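Local coordinates for clostripain-related protein (Bacteroides thetaiotaomicron, PDB 6N9J) that is a secreted clostripain-family (C11) cysteine protease, held here in complex with an irreversible peptide inhibitor, at residues A80-D85 against G134-N139; W110-G115 against W127-G132; A219-S224 against N231-G236. All coordinates share one frame; numbering follows the deposited sequence.

Contact 1 of 3, residues A80-D85 against G134-N139; sequences AQNSVD and GDNRMN
Val84 O takes a hydrogen bond from a water at 2.8 Å and has Met138 CG packed against it at 3.4 Å. The same water also reaches Arg137 O in a weak bond. No direct hydrogen bond joins 80-85 to 134-139. The apolar part is carried by Val84, whose CB lies 4.0 Å from Met138 CB. Its CG2 branch touches the backbone at Asn136 O, 3.6 Å away. Beside it the amides of Asn82 and Asn136 cross with planes 32° apart, and Asn82 ND2 comes to 3.6 Å from Asn136 CG. This is packing, not a bond. The Asn82 amide is held by an Asx turn: Val84 N donates to Asn82 OD1 at 3.1 Å, from above the carbonyl plane. With CG anti to the backbone N (chi1 175°), the amide lies against Asn136 while OD1 stays close to Val84 N. The same residues form a type I turn, closed by Asp85 N donating to Asn82 O at 3.1 Å. Asp85 then caps helix 86-99. Strand 136-138 pairs antiparallel with strand 127-130, and Met138 packs against Val86 and Met89 of helix 86-99 and Leu143 and Ala146 of helix 140-146.

Contact 2 of 3, residues W110-G115 against W127-G132; sequences WSHGDG and WGQDTG
The His-Gly pair of the clan CD proteases appears here as His112-Gly113, in the loop just after strand 105-110, and it rests on Trp127, Gly128 and Gln129. By analogy with that clan, His112 is probably the catalytic histidine. Gly128 N donates to His112 O at 2.6 Å. A second bond runs from Gln129 N to Ser111 OG at 3.2 Å, with an N-H...O angle of 157°. Ser111 OG also bonds to Ala18 O, so this hydroxyl ties 127-132 to strand 9-18. Gly113 and Trp127 form a single backbone bridge.

The Trp127 indole lies under this backbone. His112 O sits over one face, 3.4 Å from Trp127 CD1. Ser111 CB lies 3.5 Å from Trp127 CZ2. The backbone N of Trp110 meets the ring at its edge. Trp127 NE1 is buried with no polar partner in the model. Phe109 meets the same indole edge-to-face.

The His112 and Gln129 side chains run side by side and point the same way, with ring and amide planes 89° apart. Gln129 OE1 is 3.3 Å from His112 CD2. The polar ends are held elsewhere: His112 NE2 bonds to Ser22 OG, and Gln129 NE2 bonds to Asp135 OD1. Trp110 NE1 bonds to Asp30.

Gly113 makes backbone hydrogen bonds with the bound peptide, and His112 packs on the peptide backbone. Trp110 packs on a modified side chain of the peptide. The site is a loop after a parallel strand of the central sheet that presents the probable catalytic histidine to the bound peptide, as in the caspase-like fold of clan CD.

Contact 3 of 3, residues A219-S224 against N231-G236; sequences AKKYNS and NENWTG
Lys221 lies along the backbone of 231-236, and its CB begins next to Trp234 O. CG is 3.4 Å from Trp234 O and CD is 3.3 Å from the same oxygen. CE then passes to Asn233. The tip, NZ, stops 3.8 Å from Asn233 OD1, too far for a hydrogen bond. A water links NZ weakly to the other segment, where Trp234 N donates to it at 3.0 Å. CG sits between the backbone N and the carbonyl carbon (chi1 38°), which brings it, and with it CD, beside Trp234 O. The bend at chi3 (54°) then directs CE and NZ toward Asn233.

The backbone of 219-224 meets Thr235 directly. Asn223 N donates to Thr235 O at 2.8 Å. Tyr222 CA makes a CA-H...O contact with the same oxygen at 3.4 Å, and Thr235 CA makes one with Lys221 O at 3.3 Å. Asn223 O comes within 3.2 Å of Thr235 O, two acceptors side by side. Thr235 CB and CG2 also pack on Lys221 O, while Thr235 OG1 bonds to Ala227 O.

The Tyr222 ring turns its edge to Gly236 C. Its hydroxyl bonds to Asn323 N, and the side chain also touches Thr321 and Asp322 of strand 315-327. Asn223 OD1 bonds to Thr225 OG1 and Ala227 N within the intervening loop.

Further along 231-236, Asn231 hydrogen-bonds the backbone of the bound peptide, and Trp234 packs on that backbone. The contact thus closes the base of a loop between helix 206-221 and strand 239-244, a helix-to-strand connection of an alpha/beta fold that also forms part of the peptide-binding site.

In the fold
Strand 136-138 of contact 1 pairs with strand 127-130 of contact 2, which touches the loop carrying His112. Their centres are about 8 Å apart, and Met138 O lies 2.8 Å from Trp127 N, a probable hydrogen bond. Asp130 OD2 of contact 2 accepts from Ser83 N of contact 1. Contact 3 stands apart: its centre is about 24 Å from that of contact 2 and about 31 Å from that of contact 1. Nearest atoms of contacts 2 and 3 are about 11 Å apart. Contact 2 holds the probable catalytic His112 and meets the bound peptide through Trp110, His112 and Gly113; contact 3 meets the same peptide through Asn231 and Trp234.

Contact 1 of 3, residues A80-D85 against G134-N139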
# COMPACT_ATOMS: atom_id res chain seq x y z
N ALA A 80 5.94 -21.37 13.13
CA ALA A 80 4.78 -20.97 12.34
C ALA A 80 3.92 -20.03 13.17
O ALA A 80 3.59 -20.35 14.31
CB ALA A 80 3.98 -22.19 11.89
N GLN A 81 3.58 -18.87 12.61
CA GLN A 81 2.84 -17.89 13.39
C GLN A 81 1.93 -17.02 12.54
O GLN A 81 2.07 -16.96 11.32
CB GLN A 81 3.80 -17.01 14.18
CG GLN A 81 4.77 -16.23 13.32
CD GLN A 81 5.77 -15.47 14.17
OE1 GLN A 81 5.81 -15.62 15.39
NE2 GLN A 81 6.59 -14.65 13.52
N ASN A 82 1.00 -16.34 13.19
CA ASN A 82 0.06 -15.44 12.53
C ASN A 82 0.72 -14.09 12.31
O ASN A 82 0.81 -13.27 13.23
CB ASN A 82 -1.21 -15.28 13.36
CG ASN A 82 -2.17 -14.25 12.77
OD1 ASN A 82 -2.05 -13.85 11.61
ND2 ASN A 82 -3.13 -13.82 13.57
N SER A 83 1.15 -13.85 11.08
CA SER A 83 1.95 -12.68 10.76
C SER A 83 1.15 -11.37 10.68
O SER A 83 1.72 -10.32 10.41
CB SER A 83 2.70 -12.91 9.44
OG SER A 83 3.58 -14.01 9.57
N VAL A 84 -0.16 -11.44 10.91
CA VAL A 84 -0.96 -10.22 10.97
C VAL A 84 -1.58 -10.05 12.36
O VAL A 84 -2.48 -9.24 12.56
CB VAL A 84 -2.07 -10.20 9.88
CG1 VAL A 84 -1.43 -10.29 8.48
CG2 VAL A 84 -3.03 -11.32 10.08
N ASP A 85 -1.09 -10.82 13.33
CA ASP A 85 -1.43 -10.60 14.73
C ASP A 85 -0.58 -9.44 15.28
O ASP A 85 0.57 -9.29 14.90
CB ASP A 85 -1.20 -11.87 15.55
CG ASP A 85 -1.26 -11.61 17.04
OD1 ASP A 85 -0.18 -11.42 17.65
OD2 ASP A 85 -2.37 -11.60 17.61
N GLY A 134 -6.80 -20.78 10.57
CA GLY A 134 -7.96 -19.94 10.37
C GLY A 134 -7.63 -18.75 9.48
O GLY A 134 -6.47 -18.50 9.17
N ASP A 135 -8.67 -18.02 9.09
CA ASP A 135 -8.50 -16.86 8.22
C ASP A 135 -8.34 -15.59 9.05
O ASP A 135 -9.32 -15.06 9.57
CB ASP A 135 -9.71 -16.73 7.29
CG ASP A 135 -9.49 -15.74 6.16
OD1 ASP A 135 -8.60 -14.88 6.26
OD2 ASP A 135 -10.24 -15.83 5.16
N ASN A 136 -7.10 -15.11 9.18
CA ASN A 136 -6.83 -13.89 9.94
C ASN A 136 -6.42 -12.71 9.06
O ASN A 136 -5.65 -12.86 8.12
CB ASN A 136 -5.73 -14.14 10.97
CG ASN A 136 -6.14 -15.12 12.01
OD1 ASN A 136 -5.72 -16.27 11.99
ND2 ASN A 136 -6.98 -14.68 12.94
N ARG A 137 -6.94 -11.53 9.39
CA ARG A 137 -6.62 -10.31 8.66
C ARG A 137 -6.44 -9.16 9.64
O ARG A 137 -6.95 -9.21 10.75
CB ARG A 137 -7.73 -9.99 7.65
CG ARG A 137 -8.02 -11.14 6.71
CD ARG A 137 -9.14 -10.85 5.76
NE ARG A 137 -9.65 -12.09 5.18
CZ ARG A 137 -10.63 -12.15 4.28
NH1 ARG A 137 -11.20 -11.04 3.85
NH2 ARG A 137 -11.04 -13.33 3.82
N MET A 138 -5.72 -8.13 9.23
CA MET A 138 -5.40 -7.05 10.16
C MET A 138 -6.28 -5.83 9.92
O MET A 138 -6.35 -5.30 8.81
CB MET A 138 -3.91 -6.68 10.05
CG MET A 138 -3.28 -6.21 11.36
SD MET A 138 -1.54 -5.65 11.27
CE MET A 138 -1.19 -5.49 13.00
N ASN A 139 -6.96 -5.37 10.96
CA ASN A 139 -7.75 -4.15 10.88
C ASN A 139 -6.82 -2.94 10.98
O ASN A 139 -5.81 -3.00 11.68
CB ASN A 139 -8.82 -4.14 11.97
CG ASN A 139 -9.93 -5.15 11.72
OD1 ASN A 139 -10.79 -4.93 10.87
ND2 ASN A 139 -9.93 -6.25 12.47
O HOH W 1 -5.00 -9.05 13.65

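Contact 2 of 3, residues W110-G115 against W127-G132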
# COMPACT_ATOMS: atom_id res chain seq x y z
N TRP A 110 3.78 -6.21 2.37
CA TRP A 110 3.54 -7.12 1.25
C TRP A 110 2.50 -8.17 1.63
O TRP A 110 2.78 -9.06 2.44
CB TRP A 110 4.87 -7.77 0.87
CG TRP A 110 4.99 -8.62 -0.38
CD1 TRP A 110 5.76 -8.34 -1.47
CD2 TRP A 110 4.41 -9.91 -0.63
NE1 TRP A 110 5.68 -9.35 -2.40
CE2 TRP A 110 4.85 -10.32 -1.91
CE3 TRP A 110 3.53 -10.74 0.08
CZ2 TRP A 110 4.47 -11.54 -2.47
CZ3 TRP A 110 3.14 -11.94 -0.49
CH2 TRP A 110 3.60 -12.33 -1.75
N SER A 111 1.30 -8.08 1.05
CA SER A 111 0.23 -9.04 1.31
C SER A 111 -1.02 -8.72 0.52
O SER A 111 -0.99 -7.90 -0.41
CB SER A 111 -0.13 -9.07 2.80
OG SER A 111 -0.80 -10.27 3.13
N HIS A 112 -2.11 -9.37 0.90
CA HIS A 112 -3.45 -8.96 0.52
C HIS A 112 -3.81 -7.64 1.22
O HIS A 112 -3.26 -7.32 2.28
CB HIS A 112 -4.48 -10.04 0.88
CG HIS A 112 -4.47 -11.22 -0.04
ND1 HIS A 112 -4.95 -11.16 -1.33
CD2 HIS A 112 -4.02 -12.48 0.14
CE1 HIS A 112 -4.81 -12.34 -1.90
NE2 HIS A 112 -4.25 -13.16 -1.03
N GLY A 113 -4.75 -6.90 0.64
CA GLY A 113 -5.22 -5.65 1.21
C GLY A 113 -6.64 -5.37 0.76
O GLY A 113 -7.07 -5.85 -0.29
N ASP A 114 -7.37 -4.62 1.56
CA ASP A 114 -8.74 -4.20 1.21
C ASP A 114 -9.06 -2.89 1.93
O ASP A 114 -10.09 -2.75 2.60
CB ASP A 114 -9.75 -5.30 1.55
CG ASP A 114 -11.02 -5.24 0.68
OD1 ASP A 114 -11.37 -4.14 0.20
OD2 ASP A 114 -11.66 -6.29 0.46
N GLY A 115 -8.15 -1.92 1.81
CA GLY A 115 -8.39 -0.60 2.35
C GLY A 115 -8.74 -0.56 3.83
O GLY A 115 -8.07 -1.18 4.67
N TRP A 127 -5.71 -4.87 6.09
CA TRP A 127 -4.50 -5.24 5.36
C TRP A 127 -4.00 -6.61 5.82
O TRP A 127 -4.04 -6.93 7.00
CB TRP A 127 -3.37 -4.20 5.54
CG TRP A 127 -2.09 -4.71 4.91
CD1 TRP A 127 -1.71 -4.58 3.61
CD2 TRP A 127 -1.07 -5.48 5.55
NE1 TRP A 127 -0.52 -5.21 3.40
CE2 TRP A 127 -0.10 -5.78 4.57
CE3 TRP A 127 -0.87 -5.95 6.86
CZ2 TRP A 127 1.06 -6.50 4.86
CZ3 TRP A 127 0.27 -6.69 7.14
CH2 TRP A 127 1.22 -6.96 6.14
N GLY A 128 -3.51 -7.40 4.87
CA GLY A 128 -2.78 -8.60 5.26
C GLY A 128 -3.66 -9.78 5.58
O GLY A 128 -4.73 -9.66 6.18
N GLN A 129 -3.22 -10.95 5.14
CA GLN A 129 -3.94 -12.17 5.45
C GLN A 129 -2.95 -13.25 5.84
O GLN A 129 -1.87 -13.37 5.26
CB GLN A 129 -4.78 -12.63 4.27
CG GLN A 129 -5.57 -13.89 4.54
CD GLN A 129 -6.26 -14.40 3.29
OE1 GLN A 129 -5.70 -14.38 2.19
NE2 GLN A 129 -7.51 -14.83 3.45
N ASP A 130 -3.33 -14.02 6.85
CA ASP A 130 -2.61 -15.22 7.26
C ASP A 130 -3.64 -16.33 7.42
O ASP A 130 -4.52 -16.23 8.28
CB ASP A 130 -1.85 -14.96 8.56
CG ASP A 130 -0.95 -16.11 8.96
OD1 ASP A 130 -1.48 -17.19 9.31
OD2 ASP A 130 0.29 -15.92 8.93
N THR A 131 -3.56 -17.37 6.59
CA THR A 131 -4.51 -18.49 6.67
C THR A 131 -3.90 -19.74 7.32
O THR A 131 -4.43 -20.84 7.16
CB THR A 131 -5.06 -18.88 5.27
OG1 THR A 131 -3.99 -19.26 4.40
CG2 THR A 131 -5.83 -17.73 4.64
N GLY A 132 -2.82 -19.56 8.08
CA GLY A 132 -2.15 -20.66 8.74
C GLY A 132 -3.02 -21.44 9.71
O GLY A 132 -3.07 -22.67 9.66

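Contact 3 of 3, residues A219-S224 against N231-G236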
# COMPACT_ATOMS: atom_id res chain seq x y z
N ALA A 219 4.43 -0.20 -16.94
CA ALA A 219 4.15 0.66 -18.09
C ALA A 219 4.82 0.16 -19.37
O ALA A 219 4.30 0.35 -20.47
CB ALA A 219 4.59 2.08 -17.81
N LYS A 220 5.96 -0.51 -19.24
CA LYS A 220 6.69 -0.93 -20.43
C LYS A 220 6.23 -2.27 -21.01
O LYS A 220 6.45 -2.53 -22.20
CB LYS A 220 8.19 -0.95 -20.13
CG LYS A 220 8.83 0.41 -20.36
CD LYS A 220 10.20 0.53 -19.73
CE LYS A 220 10.84 1.86 -20.12
NZ LYS A 220 11.86 2.30 -19.12
N LYS A 221 5.59 -3.12 -20.22
CA LYS A 221 5.08 -4.37 -20.77
C LYS A 221 3.56 -4.32 -20.90
O LYS A 221 2.91 -5.32 -21.21
CB LYS A 221 5.52 -5.56 -19.92
CG LYS A 221 5.53 -5.29 -18.43
CD LYS A 221 5.92 -6.54 -17.66
CE LYS A 221 7.23 -7.11 -18.15
NZ LYS A 221 7.60 -8.36 -17.40
N TYR A 222 3.00 -3.13 -20.69
CA TYR A 222 1.57 -2.92 -20.80
C TYR A 222 1.05 -3.12 -22.22
O TYR A 222 1.65 -2.67 -23.20
CB TYR A 222 1.21 -1.52 -20.32
CG TYR A 222 -0.21 -1.08 -20.60
CD1 TYR A 222 -1.28 -1.59 -19.88
CD2 TYR A 222 -0.47 -0.10 -21.55
CE1 TYR A 222 -2.57 -1.16 -20.12
CE2 TYR A 222 -1.76 0.33 -21.80
CZ TYR A 222 -2.80 -0.20 -21.08
OH TYR A 222 -4.08 0.24 -21.32
N ASN A 223 -0.06 -3.84 -22.29
CA ASN A 223 -0.80 -4.08 -23.51
C ASN A 223 -2.24 -3.64 -23.23
O ASN A 223 -2.75 -3.93 -22.15
CB ASN A 223 -0.70 -5.55 -23.90
CG ASN A 223 -1.45 -5.88 -25.14
OD1 ASN A 223 -2.68 -5.97 -25.11
ND2 ASN A 223 -0.74 -6.06 -26.24
N SER A 224 -2.89 -2.94 -24.15
CA SER A 224 -4.21 -2.35 -23.86
C SER A 224 -5.31 -3.35 -23.54
O SER A 224 -6.22 -3.06 -22.77
CB SER A 224 -4.68 -1.48 -25.02
OG SER A 224 -4.33 -0.13 -24.78
N ASN A 231 0.59 -14.60 -14.57
CA ASN A 231 1.29 -14.35 -13.32
C ASN A 231 2.80 -14.21 -13.57
O ASN A 231 3.51 -13.56 -12.80
CB ASN A 231 1.00 -15.48 -12.32
CG ASN A 231 -0.46 -15.51 -11.86
OD1 ASN A 231 -1.09 -14.47 -11.66
ND2 ASN A 231 -1.01 -16.72 -11.70
N GLU A 232 3.28 -14.81 -14.67
CA GLU A 232 4.69 -14.75 -15.05
C GLU A 232 5.01 -13.54 -15.92
O GLU A 232 6.18 -13.22 -16.14
CB GLU A 232 5.09 -16.02 -15.81
CG GLU A 232 5.44 -17.19 -14.92
CD GLU A 232 4.22 -17.96 -14.46
OE1 GLU A 232 3.09 -17.57 -14.81
OE2 GLU A 232 4.40 -18.98 -13.75
N ASN A 233 3.97 -12.87 -16.41
CA ASN A 233 4.13 -11.79 -17.37
C ASN A 233 2.95 -10.83 -17.36
O ASN A 233 1.97 -11.03 -18.07
CB ASN A 233 4.31 -12.37 -18.78
CG ASN A 233 4.55 -11.31 -19.83
OD1 ASN A 233 5.07 -10.23 -19.53
ND2 ASN A 233 4.17 -11.61 -21.07
N TRP A 234 3.05 -9.77 -16.56
CA TRP A 234 1.91 -8.88 -16.37
C TRP A 234 1.88 -7.78 -17.42
O TRP A 234 2.69 -6.86 -17.39
CB TRP A 234 1.91 -8.27 -14.98
CG TRP A 234 0.56 -7.85 -14.54
CD1 TRP A 234 -0.03 -6.62 -14.75
CD2 TRP A 234 -0.41 -8.65 -13.84
NE1 TRP A 234 -1.30 -6.62 -14.21
CE2 TRP A 234 -1.55 -7.84 -13.64
CE3 TRP A 234 -0.42 -9.96 -13.35
CZ2 TRP A 234 -2.69 -8.30 -12.98
CZ3 TRP A 234 -1.54 -10.42 -12.70
CH2 TRP A 234 -2.67 -9.59 -12.51
N THR A 235 0.92 -7.90 -18.34
CA THR A 235 0.72 -6.91 -19.40
C THR A 235 -0.50 -6.01 -19.11
O THR A 235 -0.88 -5.17 -19.93
CB THR A 235 0.53 -7.60 -20.78
OG1 THR A 235 -0.61 -8.47 -20.74
CG2 THR A 235 1.76 -8.42 -21.15
N GLY A 236 -1.09 -6.18 -17.93
CA GLY A 236 -2.31 -5.48 -17.58
C GLY A 236 -2.14 -4.07 -17.01
O GLY A 236 -3.14 -3.43 -16.69
O HOH W 2 5.51 -9.11 -14.95